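PDB 6Y2K: beta-galactosidase, which hydrolyses terminal beta-D-galactosyl residues from beta-galactosides as a hexameric, cold-active glycoside hydrolase of family GH42. Local coordinates for residues G245-A249 / F250-K254; D417-A420 / C421-L424; A432-Y435 / F436-C439. All blocks are in the same frame, centred on the assembly; numbering follows the deposited sequence. Where two conformers were deposited one is given.

How the contacts relate
The three contacts meet where the catalytic TIM barrel abuts the trimerisation domain. Contact 1 belongs to the barrel; contacts 2 and 3 belong to consecutive helices of the other domain. Centres of contacts 1 and 2 lie about 10 Å apart, joined by a probable hydrogen bond from Trp422 NE1 to Thr248 O (2.8 Å) and by Tyr418 packing on His252. Contacts 2 and 3, with centres about 11 Å apart, are linked through Tyr435 OH and Asp417 N (3.0 Å). Between contacts 1 and 3, about 15 Å centre to centre, Phe246 CD1 touches Phe436 CE1 (3.7 Å). Thr248 and Phe436 each have bound glycerol about 3 Å from the side chain, probably from the crystallisation liquor, though it may mark a pocket.

Contact 1. Residues G245-A249 / F250-K254; sequences GFFTA and FDHHK
Phe247 and His252 meet round a tight turn in which Phe250 is the third ring. The carbonyl oxygen Phe247 O lies 3.5 Å from His252 CE1, while the edge of the Phe247 ring, at CE2, approaches Phe250 CD1 to 3.9 Å. The Phe247 and Phe250 side chains cross at about a right angle, with Phe250 CD1 in the plane of the Phe247 ring. Packing is closest between Phe250 and His252, both buried: His252 CE1 sits over the centre of the phenyl face, 3.4 Å above its plane, and Phe250 CZ lies over the rim of the imidazole. With CG beside its own backbone N (chi1 -65°), the imidazole folds back along the chain and ND1 donates to Phe250 O at 2.7 Å. This short bond is bent, its N-H...O angle being 136°, and comes from above the carbonyl plane, although the oxygen stays near the plane of the imidazole. Tyr418 lies against the histidine with its ring almost parallel. An alanine in place of His252 would probably leave Phe250 O without this donor and open a gap between Phe250 and Tyr418. Within the turn the Thr248 side is looser: its methyl packs on Phe436 and its side chain on Cys421 instead of on 250-254, with a bound glycerol nearby. Asp251 is the N-cap of helix 252-256, its OD1 accepting from Lys254 N (3.1 Å). The whole turn is a beta-to-alpha loop following the fifth strand of a TIM barrel, at the end of the barrel where such enzymes carry their active sites.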
loop_
_atom_site.group_PDB
_atom_site.type_symbol
_atom_site.label_atom_id
_atom_site.label_comp_id
_atom_site.label_asym_id
_atom_site.label_seq_id
_atom_site.Cartn_x
_atom_site.Cartn_y
_atom_site.Cartn_z
ATOM N N GLY A 245 2.127 -36.384 -9.447
ATOM C CA GLY A 245 2.406 -34.998 -9.797
ATOM C C GLY A 245 3.563 -34.474 -8.960
ATOM O O GLY A 245 3.650 -34.769 -7.773
ATOM N N PHE A 246 4.466 -33.724 -9.578
ATOM C CA PHE A 246 5.438 -32.888 -8.853
ATOM C C PHE A 246 6.383 -33.770 -8.049
ATOM O O PHE A 246 6.602 -33.552 -6.854
ATOM C CB PHE A 246 4.703 -31.837 -7.986
ATOM C CG PHE A 246 3.671 -31.072 -8.758
ATOM C CD1 PHE A 246 4.041 -29.975 -9.528
ATOM C CD2 PHE A 246 2.346 -31.495 -8.788
ATOM C CE1 PHE A 246 3.104 -29.286 -10.278
ATOM C CE2 PHE A 246 1.410 -30.823 -9.552
ATOM C CZ PHE A 246 1.787 -29.709 -10.291
ATOM N N PHE A 247 6.917 -34.786 -8.727
ATOM C CA PHE A 247 7.763 -35.800 -8.095
ATOM C C PHE A 247 8.850 -36.269 -9.055
ATOM O O PHE A 247 8.558 -36.815 -10.122
ATOM C CB PHE A 247 6.947 -37.000 -7.591
ATOM C CG PHE A 247 7.734 -37.879 -6.678
ATOM C CD1 PHE A 247 7.859 -37.560 -5.332
ATOM C CD2 PHE A 247 8.446 -38.963 -7.183
ATOM C CE1 PHE A 247 8.638 -38.340 -4.494
ATOM C CE2 PHE A 247 9.221 -39.750 -6.353
ATOM C CZ PHE A 247 9.327 -39.434 -5.007
ATOM N N THR A 248 10.104 -36.082 -8.663
ATOM C CA THR A 248 11.230 -36.268 -9.571
ATOM C C THR A 248 12.373 -37.142 -9.050
ATOM O O THR A 248 13.422 -37.217 -9.691
ATOM C CB THR A 248 11.797 -34.892 -9.945
ATOM O OG1 THR A 248 12.128 -34.188 -8.746
ATOM C CG2 THR A 248 10.780 -34.100 -10.717
ATOM N N ALA A 249 12.166 -37.834 -7.929
ATOM C CA ALA A 249 13.269 -38.496 -7.223
ATOM C C ALA A 249 13.793 -39.786 -7.863
ATOM O O ALA A 249 14.882 -40.222 -7.502
ATOM C CB ALA A 249 12.887 -38.756 -5.772
ATOM N N PHE A 250 13.032 -40.406 -8.772
ATOM C CA PHE A 250 13.554 -41.495 -9.609
ATOM C C PHE A 250 13.301 -41.221 -11.093
ATOM O O PHE A 250 12.479 -40.375 -11.457
ATOM C CB PHE A 250 12.998 -42.864 -9.189
ATOM C CG PHE A 250 11.537 -43.063 -9.484
ATOM C CD1 PHE A 250 10.576 -42.703 -8.554
ATOM C CD2 PHE A 250 11.125 -43.649 -10.677
ATOM C CE1 PHE A 250 9.231 -42.894 -8.821
ATOM C CE2 PHE A 250 9.774 -43.843 -10.948
ATOM C CZ PHE A 250 8.829 -43.475 -10.016
ATOM N N ASP A 251 14.034 -41.934 -11.942
ATOM C CA ASP A 251 13.909 -41.798 -13.393
ATOM C C ASP A 251 12.675 -42.555 -13.882
ATOM O O ASP A 251 12.700 -43.790 -13.996
ATOM C CB ASP A 251 15.193 -42.307 -14.059
ATOM C CG ASP A 251 15.228 -42.074 -15.563
ATOM O OD1 ASP A 251 14.177 -41.797 -16.174
ATOM O OD2 ASP A 251 16.342 -42.186 -16.128
ATOM N N HIS A 252 11.608 -41.806 -14.180
ATOM C CA HIS A 252 10.328 -42.387 -14.593
ATOM C C HIS A 252 10.377 -42.926 -16.027
ATOM O O HIS A 252 9.609 -43.828 -16.368
ATOM C CB HIS A 252 9.187 -41.376 -14.476
ATOM C CG HIS A 252 8.889 -40.933 -13.073
ATOM N ND1 HIS A 252 9.854 -40.441 -12.217
ATOM C CD2 HIS A 252 7.724 -40.894 -12.386
ATOM C CE1 HIS A 252 9.289 -40.124 -11.062
ATOM N NE2 HIS A 252 7.997 -40.384 -11.140
ATOM N N HIS A 253 11.245 -42.375 -16.872
ATOM C CA HIS A 253 11.446 -42.929 -18.216
ATOM C C HIS A 253 12.063 -44.332 -18.142
ATOM O O HIS A 253 11.658 -45.236 -18.885
ATOM C CB HIS A 253 12.343 -42.030 -19.075
ATOM C CG HIS A 253 11.766 -40.676 -19.344
ATOM N ND1 HIS A 253 12.261 -39.527 -18.766
ATOM C CD2 HIS A 253 10.714 -40.290 -20.102
ATOM C CE1 HIS A 253 11.556 -38.493 -19.181
ATOM N NE2 HIS A 253 10.608 -38.928 -19.988
ATOM N N LYS A 254 13.017 -44.512 -17.229
ATOM C CA LYS A 254 13.747 -45.777 -17.107
ATOM C C LYS A 254 12.856 -46.870 -16.517
ATOM O O LYS A 254 12.822 -47.987 -17.035
ATOM C CB LYS A 254 15.039 -45.599 -16.299
ATOM C CG LYS A 254 16.009 -46.765 -16.426
ATOM C CD LYS A 254 17.326 -46.474 -15.728
ATOM C CE LYS A 254 18.302 -47.633 -15.912
ATOM N NZ LYS A 254 19.602 -47.416 -15.220
#

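Contact 2. Residues D417-A420 / C421-L424; sequences DYDA and CWSL
Trp422 lays its indole across the first turn of helix 418-426, over the backbone of Tyr418 and Asp419. Its CB starts 3.7 Å from Asp419 O. The next atom, CG, lies 3.2 Å from Tyr418 O, and the chi1 of -54° that sets CG beside the backbone N brings the ring over this carbonyl. Tyr418 O stands 3.1 Å above the indole plane, toward the rim, near CD1 and CD2 as well. On the five-membered side NE1 passes beyond the helix to donate to Thr248 O in the barrel loop. Farther out, CZ2 rests on Tyr418 CB at 4.0 Å. The other branch runs past Asp419, whose OD1 is 3.5 Å from CE3 and a little farther from CZ3; carboxylate and ring planes stand 69° apart. That same OD1 forms a salt bridge with Arg213 of helix 205-233. Tyr418 O also accepts from Trp422 N at 3.0 Å, an ordinary helical bond, and Asp417 OD2 caps Ala420 N through its anti lone pair while its OD1 is hydrogen-bonded to Ser458 OG. The chemistry is thus mixed: the buried indole spends its one N-H on the neighbouring domain, and the arginine probably offsets the carboxylate's charge beside the ring.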
loop_
_atom_site.group_PDB
_atom_site.type_symbol
_atom_site.label_atom_id
_atom_site.label_comp_id
_atom_site.label_asym_id
_atom_site.label_seq_id
_atom_site.Cartn_x
_atom_site.Cartn_y
_atom_site.Cartn_z
ATOM N N ASP A 417 14.609 -34.234 -18.568
ATOM C CA ASP A 417 15.632 -35.211 -18.213
ATOM C C ASP A 417 15.735 -35.293 -16.684
ATOM O O ASP A 417 16.143 -34.326 -16.044
ATOM C CB ASP A 417 16.968 -34.778 -18.834
ATOM C CG ASP A 417 18.011 -35.876 -18.819
ATOM O OD1 ASP A 417 18.066 -36.672 -19.782
ATOM O OD2 ASP A 417 18.795 -35.926 -17.851
ATOM N N TYR A 418 15.362 -36.440 -16.104
ATOM C CA TYR A 418 15.473 -36.628 -14.648
ATOM C C TYR A 418 16.910 -36.443 -14.135
ATOM O O TYR A 418 17.122 -35.870 -13.066
ATOM C CB TYR A 418 14.895 -37.981 -14.213
ATOM C CG TYR A 418 13.391 -38.015 -14.311
ATOM C CD1 TYR A 418 12.593 -37.552 -13.263
ATOM C CD2 TYR A 418 12.758 -38.485 -15.460
ATOM C CE1 TYR A 418 11.206 -37.566 -13.357
ATOM C CE2 TYR A 418 11.373 -38.503 -15.562
ATOM C CZ TYR A 418 10.603 -38.040 -14.508
ATOM O OH TYR A 418 9.232 -38.049 -14.611
ATOM N N ASP A 419 17.891 -36.879 -14.917
ATOM C CA ASP A 419 19.281 -36.715 -14.519
ATOM C C ASP A 419 19.665 -35.237 -14.413
ATOM O O ASP A 419 20.353 -34.848 -13.468
ATOM C CB ASP A 419 20.233 -37.463 -15.457
ATOM C CG ASP A 419 21.568 -37.738 -14.817
ATOM O OD1 ASP A 419 21.629 -38.664 -13.978
ATOM O OD2 ASP A 419 22.547 -37.025 -15.144
ATOM N N ALA A 420 19.206 -34.422 -15.368
ATOM C CA ALA A 420 19.386 -32.964 -15.313
ATOM C C ALA A 420 18.689 -32.367 -14.086
ATOM O O ALA A 420 19.262 -31.528 -13.391
ATOM C CB ALA A 420 18.868 -32.299 -16.585
ATOM N N CYS A 421 17.466 -32.818 -13.822
ATOM C CA CYS A 421 16.725 -32.395 -12.628
ATOM C C CYS A 421 17.523 -32.609 -11.335
ATOM O O CYS A 421 17.637 -31.698 -10.508
ATOM C CB CYS A 421 15.385 -33.130 -12.539
ATOM S SG CYS A 421 14.276 -32.440 -11.306
ATOM N N TRP A 422 18.104 -33.798 -11.185
ATOM C CA TRP A 422 18.926 -34.132 -10.014
ATOM C C TRP A 422 20.165 -33.234 -9.922
ATOM O O TRP A 422 20.450 -32.668 -8.862
ATOM C CB TRP A 422 19.356 -35.605 -10.033
ATOM C CG TRP A 422 18.221 -36.585 -10.162
ATOM C CD1 TRP A 422 16.937 -36.412 -9.736
ATOM C CD2 TRP A 422 18.281 -37.904 -10.724
ATOM N NE1 TRP A 422 16.188 -37.530 -10.022
ATOM C CE2 TRP A 422 16.989 -38.462 -10.622
ATOM C CE3 TRP A 422 19.299 -38.664 -11.308
ATOM C CZ2 TRP A 422 16.691 -39.753 -11.071
ATOM C CZ3 TRP A 422 19.002 -39.950 -11.765
ATOM C CH2 TRP A 422 17.703 -40.478 -11.642
ATOM N N SER A 423 20.878 -33.092 -11.036
ATOM C CA SER A 423 22.050 -32.227 -11.106
ATOM C C SER A 423 21.730 -30.794 -10.654
ATOM O O SER A 423 22.366 -30.261 -9.739
ATOM C CB SER A 423 22.629 -32.219 -12.528
ATOM O OG SER A 423 23.648 -31.229 -12.644
ATOM N N LEU A 424 20.707 -30.207 -11.267
ATOM C CA LEU A 424 20.319 -28.827 -10.981
ATOM C C LEU A 424 19.725 -28.623 -9.570
ATOM O O LEU A 424 19.880 -27.556 -8.986
ATOM C CB LEU A 424 19.357 -28.324 -12.068
ATOM C CG LEU A 424 19.991 -28.280 -13.471
ATOM C CD1 LEU A 424 18.931 -28.326 -14.554
ATOM C CD2 LEU A 424 20.840 -27.046 -13.655
#

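Contact 3. Residues A432-Y435 / F436-C439; sequences AYRY and FFWC
The Phe437 ring carries Arg434 on one face, and the Tyr435 ring carries Cys439 on one of its own. Over Phe437 the nearest well-placed group is aliphatic: Arg434 CB makes a CH-pi contact 3.8 Å from the ring centroid, not far off its normal. The arginine chain then bends at CB-CG (chi2 89°) and follows the ring outward; in one of two modelled conformers NH2 comes to 3.4 Å from Phe437 CZ. In that conformer the guanidinium is tilted, not stacked, its plane 42° from that of the phenyl. On Tyr435, Cys439 SG forms a sulfur-aromatic contact over the face, 3.7 Å from the centroid. The cysteine sulfur lies beside its own backbone N (chi1 -69°), which points it back at the ring one turn earlier, closest to CZ at 3.5 Å. The tyrosine hydroxyl reaches on to Asp417 N. Tyr433 OH approaches Trp438 CD1 more loosely, at 4.0 Å, while Trp438 NE1 donates a hydrogen bond to Pro471 O. The bond from Cys439 N to Tyr435 O (2.9 Å) joins the same two residues as the sulfur-ring contact; Trp438 N bonds likewise to Arg434 O (3.0 Å). Here is the first turn of helix 435-448, with Arg434 at the N-cap position, part of the beta-alpha-beta crossover that joins parallel neighbouring strands 412-415 and 453-456 in the trimerisation domain.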
loop_
_atom_site.group_PDB
_atom_site.type_symbol
_atom_site.label_atom_id
_atom_site.label_comp_id
_atom_site.label_asym_id
_atom_site.label_seq_id
_atom_site.Cartn_x
_atom_site.Cartn_y
_atom_site.Cartn_z
ATOM N N ALA A 432 16.456 -19.327 -5.883
ATOM C CA ALA A 432 15.214 -19.068 -6.620
ATOM C C ALA A 432 15.067 -19.916 -7.897
ATOM O O ALA A 432 13.993 -19.926 -8.498
ATOM C CB ALA A 432 15.112 -17.588 -6.963
ATOM N N TYR A 433 16.128 -20.612 -8.314
ATOM C CA TYR A 433 16.101 -21.443 -9.516
ATOM C C TYR A 433 15.754 -22.892 -9.176
ATOM O O TYR A 433 16.371 -23.492 -8.304
ATOM C CB TYR A 433 17.459 -21.418 -10.235
ATOM C CG TYR A 433 17.471 -22.248 -11.512
ATOM C CD1 TYR A 433 17.590 -23.642 -11.473
ATOM C CD2 TYR A 433 17.335 -21.638 -12.760
ATOM C CE1 TYR A 433 17.577 -24.398 -12.636
ATOM C CE2 TYR A 433 17.326 -22.386 -13.935
ATOM C CZ TYR A 433 17.448 -23.767 -13.870
ATOM O OH TYR A 433 17.431 -24.513 -15.036
ATOM N N ARG A 434 14.806 -23.452 -9.926
ATOM C CA ARG A 434 14.443 -24.853 -9.828
ATOM C C ARG A 434 14.183 -25.394 -11.237
ATOM O O ARG A 434 13.384 -24.820 -11.973
ATOM C CB ARG A 434 13.199 -24.975 -8.966
ATOM C CG ARG A 434 13.046 -26.308 -8.286
ATOM C CD ARG A 434 13.727 -26.349 -6.930
ATOM N NE ARG A 434 13.067 -27.319 -6.069
ATOM C CZ ARG A 434 12.145 -27.009 -5.163
ATOM N NH1 ARG A 434 11.594 -27.964 -4.437
ATOM N NH2 ARG A 434 11.785 -25.750 -4.971
ATOM N N TYR A 435 14.863 -26.478 -11.612
ATOM C CA TYR A 435 14.713 -27.070 -12.945
ATOM C C TYR A 435 13.248 -27.319 -13.285
ATOM O O TYR A 435 12.775 -26.903 -14.337
ATOM C CB TYR A 435 15.476 -28.383 -13.032
ATOM C CG TYR A 435 15.323 -29.156 -14.338
ATOM C CD1 TYR A 435 15.881 -28.683 -15.517
ATOM C CD2 TYR A 435 14.631 -30.368 -14.386
ATOM C CE1 TYR A 435 15.771 -29.393 -16.710
ATOM C CE2 TYR A 435 14.519 -31.087 -15.571
ATOM C CZ TYR A 435 15.097 -30.598 -16.726
ATOM O OH TYR A 435 15.003 -31.294 -17.909
ATOM N N PHE A 436 12.542 -27.988 -12.384
ATOM C CA PHE A 436 11.135 -28.301 -12.611
ATOM C C PHE A 436 10.286 -27.041 -12.826
ATOM O O PHE A 436 9.432 -27.011 -13.720
ATOM C CB PHE A 436 10.555 -29.138 -11.462
ATOM C CG PHE A 436 9.205 -29.709 -11.771
ATOM C CD1 PHE A 436 8.059 -28.938 -11.627
ATOM C CD2 PHE A 436 9.083 -31.004 -12.244
ATOM C CE1 PHE A 436 6.817 -29.460 -11.934
ATOM C CE2 PHE A 436 7.843 -31.532 -12.554
ATOM C CZ PHE A 436 6.710 -30.760 -12.395
ATOM N N PHE A 437 10.520 -26.010 -12.009
ATOM C CA PHE A 437 9.761 -24.759 -12.119
ATOM C C PHE A 437 10.003 -24.131 -13.497
ATOM O O PHE A 437 9.067 -23.686 -14.154
ATOM C CB PHE A 437 10.163 -23.734 -11.047
ATOM C CG PHE A 437 9.789 -24.094 -9.627
ATOM C CD1 PHE A 437 9.375 -25.374 -9.240
ATOM C CD2 PHE A 437 9.947 -23.127 -8.633
ATOM C CE1 PHE A 437 9.089 -25.657 -7.910
ATOM C CE2 PHE A 437 9.661 -23.409 -7.306
ATOM C CZ PHE A 437 9.232 -24.677 -6.946
ATOM N N TRP A 438 11.264 -24.086 -13.911
ATOM C CA TRP A 438 11.646 -23.500 -15.200
ATOM C C TRP A 438 10.997 -24.262 -16.364
ATOM O O TRP A 438 10.428 -23.633 -17.258
ATOM C CB TRP A 438 13.174 -23.455 -15.337
ATOM C CG TRP A 438 13.676 -22.969 -16.677
ATOM C CD1 TRP A 438 14.445 -23.667 -17.545
ATOM C CD2 TRP A 438 13.439 -21.688 -17.286
ATOM N NE1 TRP A 438 14.710 -22.916 -18.665
ATOM C CE2 TRP A 438 14.105 -21.696 -18.536
ATOM C CE3 TRP A 438 12.726 -20.543 -16.906
ATOM C CZ2 TRP A 438 14.093 -20.588 -19.411
ATOM C CZ3 TRP A 438 12.704 -19.441 -17.775
ATOM C CH2 TRP A 438 13.376 -19.482 -19.022
ATOM N N CYS A 439 11.051 -25.599 -16.322
ATOM C CA CYS A 439 10.390 -26.436 -17.339
ATOM C C CYS A 439 8.882 -26.152 -17.386
ATOM O O CYS A 439 8.305 -25.950 -18.465
ATOM C CB CYS A 439 10.635 -27.930 -17.091
ATOM S SG CYS A 439 12.326 -28.524 -17.356
#